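PDB 3ODT: protein DOA1 from Saccharomyces cerevisiae, which probably binds ubiquitin through its WD40 beta-propeller domain and takes part in regulating the turnover of F-box proteins. Local coordinates for residues D20-D28 / N63-L74; K232-V240 / I250-K259. All blocks are in the same frame, centred on the assembly; numbering follows the deposited sequence.

Contact 1: residues D20-D28 / N63-L74; sequences DVRDVVAVD and NSVCYDSEKELL
The backbone N-H of Val65 reaches the carboxylate of Asp23, N to OD2 2.9 Å, and this is the one hydrogen bond between two innermost strands of neighbouring blades in the WD40 propeller. Strands 21-26 and 63-68 run nearly parallel, 8° apart, and belong to separate sheets, joined through side chains and this one side-chain-to-backbone bond. OD2 takes the N-H on its anti side, 32° out of the carboxylate plane. With CG of Asp23 swung away from its own backbone nitrogen (chi1 -150°), the group spans the gap, while OD1 turns to Ser271 OG of the neighbouring blade that closes the ring, so one aspartate links three blades. At one end Arg22 and Asn63 lie alongside each other, Arg22 CG 3.4 Å from Asn63 OD1, with guanidinium and amide planes steeply inclined. Arg22 also makes a cation-pi contact with Trp270, and Asn63 ND2 is bonded to Asn106 OD1 of the next blade. Beyond the carboxylate the interface turns apolar, Val25 CG1 meeting Val65 CG1 at 3.8 Å. Val27 splits its branches: CG2 touches Leu74 CD2 at 3.9 Å, and CG1 sits over one face of the Tyr67 ring in a CH-pi contact, 4.0 Å from its centroid.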
# COMPACT_ATOMS: atom_id res chain seq x y z
N ASP A 20 2.65 -14.52 6.44
CA ASP A 20 2.62 -13.08 6.63
C ASP A 20 1.53 -12.44 5.81
O ASP A 20 1.33 -12.80 4.64
CB ASP A 20 3.95 -12.43 6.23
CG ASP A 20 5.10 -12.78 7.15
OD1 ASP A 20 5.03 -13.78 7.85
OD2 ASP A 20 6.06 -12.01 7.18
N VAL A 21 0.87 -11.43 6.40
CA VAL A 21 -0.03 -10.57 5.65
C VAL A 21 0.80 -9.45 5.03
O VAL A 21 1.41 -8.65 5.72
CB VAL A 21 -1.13 -9.98 6.54
CG1 VAL A 21 -2.04 -9.08 5.72
CG2 VAL A 21 -1.92 -11.10 7.20
N ARG A 22 0.84 -9.40 3.72
CA ARG A 22 1.74 -8.51 3.02
C ARG A 22 1.11 -7.20 2.55
O ARG A 22 1.82 -6.23 2.30
CB ARG A 22 2.31 -9.23 1.81
CG ARG A 22 3.21 -10.42 2.14
CD ARG A 22 4.51 -10.00 2.81
NE ARG A 22 5.16 -8.94 2.06
CZ ARG A 22 6.44 -8.62 2.11
NH1 ARG A 22 7.26 -9.32 2.88
NH2 ARG A 22 6.90 -7.60 1.38
N ASP A 23 -0.20 -7.20 2.43
CA ASP A 23 -0.91 -6.02 1.97
C ASP A 23 -2.38 -6.10 2.37
O ASP A 23 -2.98 -7.18 2.39
CB ASP A 23 -0.76 -5.85 0.46
CG ASP A 23 -0.82 -4.37 0.02
OD1 ASP A 23 -0.85 -3.46 0.88
OD2 ASP A 23 -0.79 -4.11 -1.21
N VAL A 24 -2.92 -4.93 2.77
CA VAL A 24 -4.30 -4.77 3.19
C VAL A 24 -4.93 -3.57 2.48
O VAL A 24 -4.24 -2.59 2.16
CB VAL A 24 -4.41 -4.61 4.73
CG1 VAL A 24 -3.81 -5.83 5.42
CG2 VAL A 24 -3.69 -3.36 5.20
N VAL A 25 -6.25 -3.62 2.29
CA VAL A 25 -6.96 -2.53 1.66
C VAL A 25 -8.35 -2.40 2.27
O VAL A 25 -9.02 -3.40 2.56
CB VAL A 25 -7.01 -2.72 0.10
CG1 VAL A 25 -7.81 -3.97 -0.31
CG2 VAL A 25 -7.56 -1.49 -0.60
N ALA A 26 -8.79 -1.15 2.45
CA ALA A 26 -10.15 -0.86 2.79
C ALA A 26 -11.04 -0.99 1.55
O ALA A 26 -10.72 -0.48 0.46
CB ALA A 26 -10.25 0.56 3.32
N VAL A 27 -12.15 -1.67 1.72
CA VAL A 27 -13.14 -1.75 0.67
C VAL A 27 -14.24 -0.74 1.01
O VAL A 27 -14.60 0.12 0.20
CB VAL A 27 -13.68 -3.16 0.54
CG1 VAL A 27 -14.91 -3.19 -0.35
CG2 VAL A 27 -12.58 -4.08 0.01
N ASP A 28 -14.80 -0.87 2.20
CA ASP A 28 -15.65 0.17 2.78
C ASP A 28 -15.55 0.08 4.30
O ASP A 28 -14.75 -0.71 4.80
CB ASP A 28 -17.08 0.12 2.25
CG ASP A 28 -17.81 -1.16 2.59
OD1 ASP A 28 -17.69 -1.69 3.71
OD2 ASP A 28 -18.58 -1.63 1.72
N ASN A 63 1.64 -10.42 -2.61
CA ASN A 63 2.35 -9.29 -2.01
C ASN A 63 1.68 -7.94 -2.11
O ASN A 63 2.06 -7.01 -1.42
CB ASN A 63 3.75 -9.23 -2.59
CG ASN A 63 4.61 -10.40 -2.15
OD1 ASN A 63 4.65 -10.72 -0.97
ND2 ASN A 63 5.28 -11.06 -3.11
N SER A 64 0.67 -7.84 -2.97
CA SER A 64 0.00 -6.58 -3.21
C SER A 64 -1.50 -6.79 -3.47
O SER A 64 -1.92 -7.82 -4.03
CB SER A 64 0.68 -5.85 -4.37
OG SER A 64 0.68 -6.65 -5.54
N VAL A 65 -2.27 -5.78 -3.10
CA VAL A 65 -3.71 -5.77 -3.31
C VAL A 65 -4.16 -4.32 -3.46
O VAL A 65 -3.54 -3.39 -2.91
CB VAL A 65 -4.46 -6.44 -2.11
CG1 VAL A 65 -4.37 -5.57 -0.85
CG2 VAL A 65 -5.91 -6.79 -2.43
N CYS A 66 -5.24 -4.14 -4.24
CA CYS A 66 -5.96 -2.88 -4.28
C CYS A 66 -7.40 -3.18 -4.64
O CYS A 66 -7.77 -4.34 -4.89
CB CYS A 66 -5.33 -1.87 -5.24
SG CYS A 66 -5.47 -2.27 -6.98
N TYR A 67 -8.22 -2.13 -4.69
CA TYR A 67 -9.65 -2.30 -4.88
C TYR A 67 -10.13 -1.35 -5.97
O TYR A 67 -9.93 -0.14 -5.88
CB TYR A 67 -10.40 -2.05 -3.57
CG TYR A 67 -11.91 -2.14 -3.71
CD1 TYR A 67 -12.51 -3.30 -4.17
CD2 TYR A 67 -12.73 -1.06 -3.37
CE1 TYR A 67 -13.86 -3.40 -4.30
CE2 TYR A 67 -14.10 -1.16 -3.49
CZ TYR A 67 -14.66 -2.33 -3.98
OH TYR A 67 -16.02 -2.46 -4.13
N ASP A 68 -10.70 -1.94 -7.02
CA ASP A 68 -11.34 -1.21 -8.10
C ASP A 68 -12.80 -1.05 -7.67
O ASP A 68 -13.59 -1.99 -7.67
CB ASP A 68 -11.22 -1.96 -9.43
CG ASP A 68 -12.03 -1.32 -10.57
OD1 ASP A 68 -13.02 -0.58 -10.33
OD2 ASP A 68 -11.68 -1.59 -11.76
N SER A 69 -13.12 0.17 -7.26
CA SER A 69 -14.40 0.48 -6.65
C SER A 69 -15.56 0.61 -7.65
O SER A 69 -16.73 0.66 -7.26
CB SER A 69 -14.26 1.78 -5.85
OG SER A 69 -13.65 2.82 -6.64
N GLU A 70 -15.28 0.69 -8.94
CA GLU A 70 -16.40 0.70 -9.89
C GLU A 70 -16.77 -0.73 -10.34
O GLU A 70 -17.95 -1.12 -10.30
CB GLU A 70 -16.15 1.65 -11.08
CG GLU A 70 -16.28 3.14 -10.66
CD GLU A 70 -16.28 4.14 -11.80
OE1 GLU A 70 -16.18 3.72 -12.99
OE2 GLU A 70 -16.38 5.37 -11.51
N LYS A 71 -15.77 -1.53 -10.71
CA LYS A 71 -15.99 -2.93 -11.04
C LYS A 71 -16.22 -3.80 -9.79
O LYS A 71 -16.71 -4.94 -9.89
CB LYS A 71 -14.81 -3.47 -11.85
CG LYS A 71 -14.69 -2.92 -13.27
CD LYS A 71 -13.57 -3.63 -13.98
CE LYS A 71 -13.34 -3.13 -15.40
NZ LYS A 71 -14.23 -3.87 -16.32
N GLU A 72 -15.87 -3.26 -8.63
CA GLU A 72 -15.95 -3.95 -7.34
C GLU A 72 -15.14 -5.23 -7.40
O GLU A 72 -15.61 -6.32 -7.05
CB GLU A 72 -17.41 -4.19 -6.93
CG GLU A 72 -18.18 -2.87 -6.92
CD GLU A 72 -19.51 -2.91 -6.19
OE1 GLU A 72 -19.75 -3.84 -5.40
OE2 GLU A 72 -20.29 -1.98 -6.38
N LEU A 73 -13.88 -5.06 -7.81
CA LEU A 73 -12.92 -6.14 -7.88
C LEU A 73 -11.77 -5.88 -6.95
O LEU A 73 -11.21 -4.78 -6.92
CB LEU A 73 -12.34 -6.30 -9.26
CG LEU A 73 -13.32 -6.75 -10.34
CD1 LEU A 73 -12.63 -6.69 -11.69
CD2 LEU A 73 -13.85 -8.13 -10.04
N LEU A 74 -11.42 -6.92 -6.22
CA LEU A 74 -10.15 -6.95 -5.52
C LEU A 74 -9.06 -7.38 -6.50
O LEU A 74 -9.15 -8.47 -7.09
CB LEU A 74 -10.20 -7.94 -4.36
CG LEU A 74 -11.09 -7.49 -3.20
CD1 LEU A 74 -11.29 -8.65 -2.27
CD2 LEU A 74 -10.51 -6.30 -2.46

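Contact 2: residues K232-V240 / I250-K259; sequences KLLPNGDIV and IWSKENGSLK
The middle hairpin of a four-stranded WD40 blade, strands 239-243 and 247-251, is held here at its open end, where the chain enters from one turn and leaves into another. Ile239 and Trp251 form an antiparallel hydrogen-bonded pair, with Ile239 N to Trp251 O at 3.0 Å and Trp251 N to Ile239 O at 2.8 Å. Trp251 occupies the tryptophan position of the WD repeat. Its indole presents CD1 to Ile239 CB at 4.0 Å, while NE1 is bonded to Ser241 OG, as in the serine-tryptophan pair of many WD40 blades. On the other face of the sheet Ile250 CG2 touches Leu234 CD1. Past the last pair, Asp238 forms a salt bridge to the outermost strand: Lys259, its chain extended beyond CG, crosses the Asp238 side chain at about a right angle and brings NZ to 2.8 Å from Asp238 OD2, on the syn side and 21° out of the carboxylate plane. With an alanine here the carboxylate is gone, and the Lys259 ammonium would probably be left without its acidic mate, loosening the tie between the turn and the outer strand. The turn itself is braced by an Asx turn, Asp238 N donating to Asn236 OD1 at 2.9 Å. Beside it, Lys253 CB lies against Gly237 O at 3.4 Å.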
# COMPACT_ATOMS: atom_id res chain seq x y z
N LYS A 232 0.52 5.86 4.36
CA LYS A 232 -0.79 6.25 3.86
C LYS A 232 -1.19 7.57 4.50
O LYS A 232 -0.72 7.90 5.58
CB LYS A 232 -1.88 5.22 4.16
CG LYS A 232 -1.70 3.88 3.46
CD LYS A 232 -1.98 3.96 1.97
CE LYS A 232 -1.36 2.78 1.25
NZ LYS A 232 -2.02 1.46 1.58
N LEU A 233 -2.04 8.31 3.83
CA LEU A 233 -2.66 9.50 4.40
C LEU A 233 -4.05 9.19 4.94
O LEU A 233 -4.89 8.61 4.26
CB LEU A 233 -2.77 10.62 3.35
CG LEU A 233 -1.43 11.03 2.73
CD1 LEU A 233 -1.61 12.00 1.56
CD2 LEU A 233 -0.52 11.63 3.82
N LEU A 234 -4.28 9.58 6.19
CA LEU A 234 -5.58 9.51 6.81
C LEU A 234 -6.51 10.58 6.27
O LEU A 234 -6.08 11.57 5.67
CB LEU A 234 -5.39 9.69 8.32
CG LEU A 234 -4.76 8.48 9.00
CD1 LEU A 234 -4.19 8.86 10.35
CD2 LEU A 234 -5.77 7.35 9.13
N PRO A 235 -7.80 10.39 6.48
CA PRO A 235 -8.78 11.39 6.05
C PRO A 235 -8.47 12.82 6.50
O PRO A 235 -8.77 13.76 5.74
CB PRO A 235 -10.09 10.91 6.68
CG PRO A 235 -9.92 9.41 6.78
CD PRO A 235 -8.44 9.17 7.01
N ASN A 236 -7.87 13.00 7.68
CA ASN A 236 -7.58 14.36 8.19
C ASN A 236 -6.19 14.86 7.75
O ASN A 236 -5.72 15.89 8.23
CB ASN A 236 -7.67 14.37 9.73
CG ASN A 236 -6.51 13.62 10.39
OD1 ASN A 236 -5.71 13.00 9.72
ND2 ASN A 236 -6.44 13.67 11.71
N GLY A 237 -5.54 14.09 6.88
CA GLY A 237 -4.24 14.46 6.36
C GLY A 237 -3.01 13.94 7.10
O GLY A 237 -1.89 14.04 6.57
N ASP A 238 -3.20 13.37 8.28
CA ASP A 238 -2.08 12.84 9.05
C ASP A 238 -1.48 11.65 8.30
O ASP A 238 -2.15 11.01 7.46
CB ASP A 238 -2.51 12.32 10.42
CG ASP A 238 -2.85 13.41 11.42
OD1 ASP A 238 -2.59 14.60 11.16
OD2 ASP A 238 -3.36 13.03 12.51
N ILE A 239 -0.24 11.33 8.61
CA ILE A 239 0.45 10.23 7.96
C ILE A 239 0.38 9.01 8.89
O ILE A 239 0.61 9.12 10.09
CB ILE A 239 1.93 10.56 7.71
CG1 ILE A 239 2.07 11.83 6.87
CG2 ILE A 239 2.64 9.36 7.08
CD1 ILE A 239 3.51 12.37 6.85
N VAL A 240 0.05 7.85 8.32
CA VAL A 240 0.24 6.60 9.02
C VAL A 240 1.35 5.81 8.32
O VAL A 240 1.38 5.71 7.09
CB VAL A 240 -1.04 5.75 9.10
CG1 VAL A 240 -1.55 5.35 7.75
CG2 VAL A 240 -0.78 4.53 9.93
N ILE A 250 1.71 7.30 13.79
CA ILE A 250 0.82 8.31 13.27
C ILE A 250 1.50 9.65 13.45
O ILE A 250 1.97 9.94 14.55
CB ILE A 250 -0.55 8.30 13.99
CG1 ILE A 250 -1.27 6.96 13.73
CG2 ILE A 250 -1.45 9.42 13.49
CD1 ILE A 250 -1.28 6.06 14.90
N TRP A 251 1.57 10.45 12.39
CA TRP A 251 2.31 11.72 12.40
C TRP A 251 1.45 12.90 11.92
O TRP A 251 0.57 12.77 11.06
CB TRP A 251 3.50 11.67 11.43
CG TRP A 251 4.34 10.44 11.44
CD1 TRP A 251 4.03 9.25 10.88
CD2 TRP A 251 5.66 10.30 11.99
NE1 TRP A 251 5.07 8.36 11.04
CE2 TRP A 251 6.08 8.98 11.73
CE3 TRP A 251 6.52 11.15 12.69
CZ2 TRP A 251 7.33 8.49 12.13
CZ3 TRP A 251 7.76 10.66 13.10
CH2 TRP A 251 8.16 9.34 12.80
N SER A 252 1.73 14.08 12.46
CA SER A 252 1.23 15.29 11.86
C SER A 252 2.01 15.58 10.58
O SER A 252 3.21 15.80 10.62
CB SER A 252 1.41 16.47 12.81
OG SER A 252 1.22 17.67 12.10
N LYS A 253 1.32 15.58 9.45
CA LYS A 253 1.97 15.90 8.19
C LYS A 253 2.45 17.34 8.22
O LYS A 253 3.55 17.64 7.77
CB LYS A 253 1.01 15.66 7.03
CG LYS A 253 1.52 16.06 5.69
CD LYS A 253 1.10 17.46 5.36
CE LYS A 253 1.14 17.72 3.87
NZ LYS A 253 0.98 19.17 3.64
N GLU A 254 1.62 18.21 8.79
CA GLU A 254 1.90 19.65 8.78
C GLU A 254 3.06 20.08 9.69
O GLU A 254 3.75 21.04 9.39
CB GLU A 254 0.65 20.42 9.17
CG GLU A 254 -0.51 20.23 8.19
CD GLU A 254 -0.25 20.84 6.83
OE1 GLU A 254 0.67 21.68 6.71
OE2 GLU A 254 -0.96 20.48 5.87
N ASN A 255 3.28 19.41 10.81
CA ASN A 255 4.32 19.87 11.72
C ASN A 255 5.32 18.85 12.22
O ASN A 255 6.23 19.19 12.96
CB ASN A 255 3.68 20.64 12.89
CG ASN A 255 2.96 19.75 13.87
OD1 ASN A 255 3.45 18.69 14.25
ND2 ASN A 255 1.76 20.18 14.28
N GLY A 256 5.15 17.60 11.80
CA GLY A 256 6.12 16.55 12.08
C GLY A 256 5.91 15.84 13.40
O GLY A 256 6.60 14.89 13.70
N SER A 257 4.97 16.29 14.23
CA SER A 257 4.77 15.64 15.52
C SER A 257 4.52 14.15 15.32
O SER A 257 3.78 13.74 14.42
CB SER A 257 3.56 16.22 16.26
OG SER A 257 3.78 17.56 16.69
N LEU A 258 5.10 13.36 16.21
CA LEU A 258 4.84 11.93 16.25
C LEU A 258 3.72 11.73 17.26
O LEU A 258 3.93 11.77 18.46
CB LEU A 258 6.10 11.21 16.67
CG LEU A 258 6.01 9.71 16.87
CD1 LEU A 258 5.32 8.98 15.71
CD2 LEU A 258 7.42 9.16 17.10
N LYS A 259 2.53 11.56 16.74
CA LYS A 259 1.32 11.59 17.58
C LYS A 259 1.12 10.28 18.37
O LYS A 259 0.61 10.32 19.50
CB LYS A 259 0.09 11.84 16.71
CG LYS A 259 0.08 13.20 15.98
CD LYS A 259 -1.23 13.38 15.23
CE LYS A 259 -1.41 14.73 14.65
NZ LYS A 259 -2.86 14.97 14.46

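In the fold
Contact 1 joins two successive blades, whereas contact 2 lies within a single blade; their centres are 22 Å apart and their nearest atoms about 5 Å, without touching. The blade between them, which pairs strand 9-14 with three strands from the chain's end and so closes the ring, connects them. Its inner strand 269-274 serves both: the Asp273 carboxylate accepts Ala26 N with OD2 and forms a salt bridge to Lys232 NZ with OD1, while Val272 and Cys274 pack on Val240 of contact 2. The calcium site belongs to the contact 1 side, where Asp20, at the start of residues 20-28, joins Ser285 and Asn287 of that closing blade.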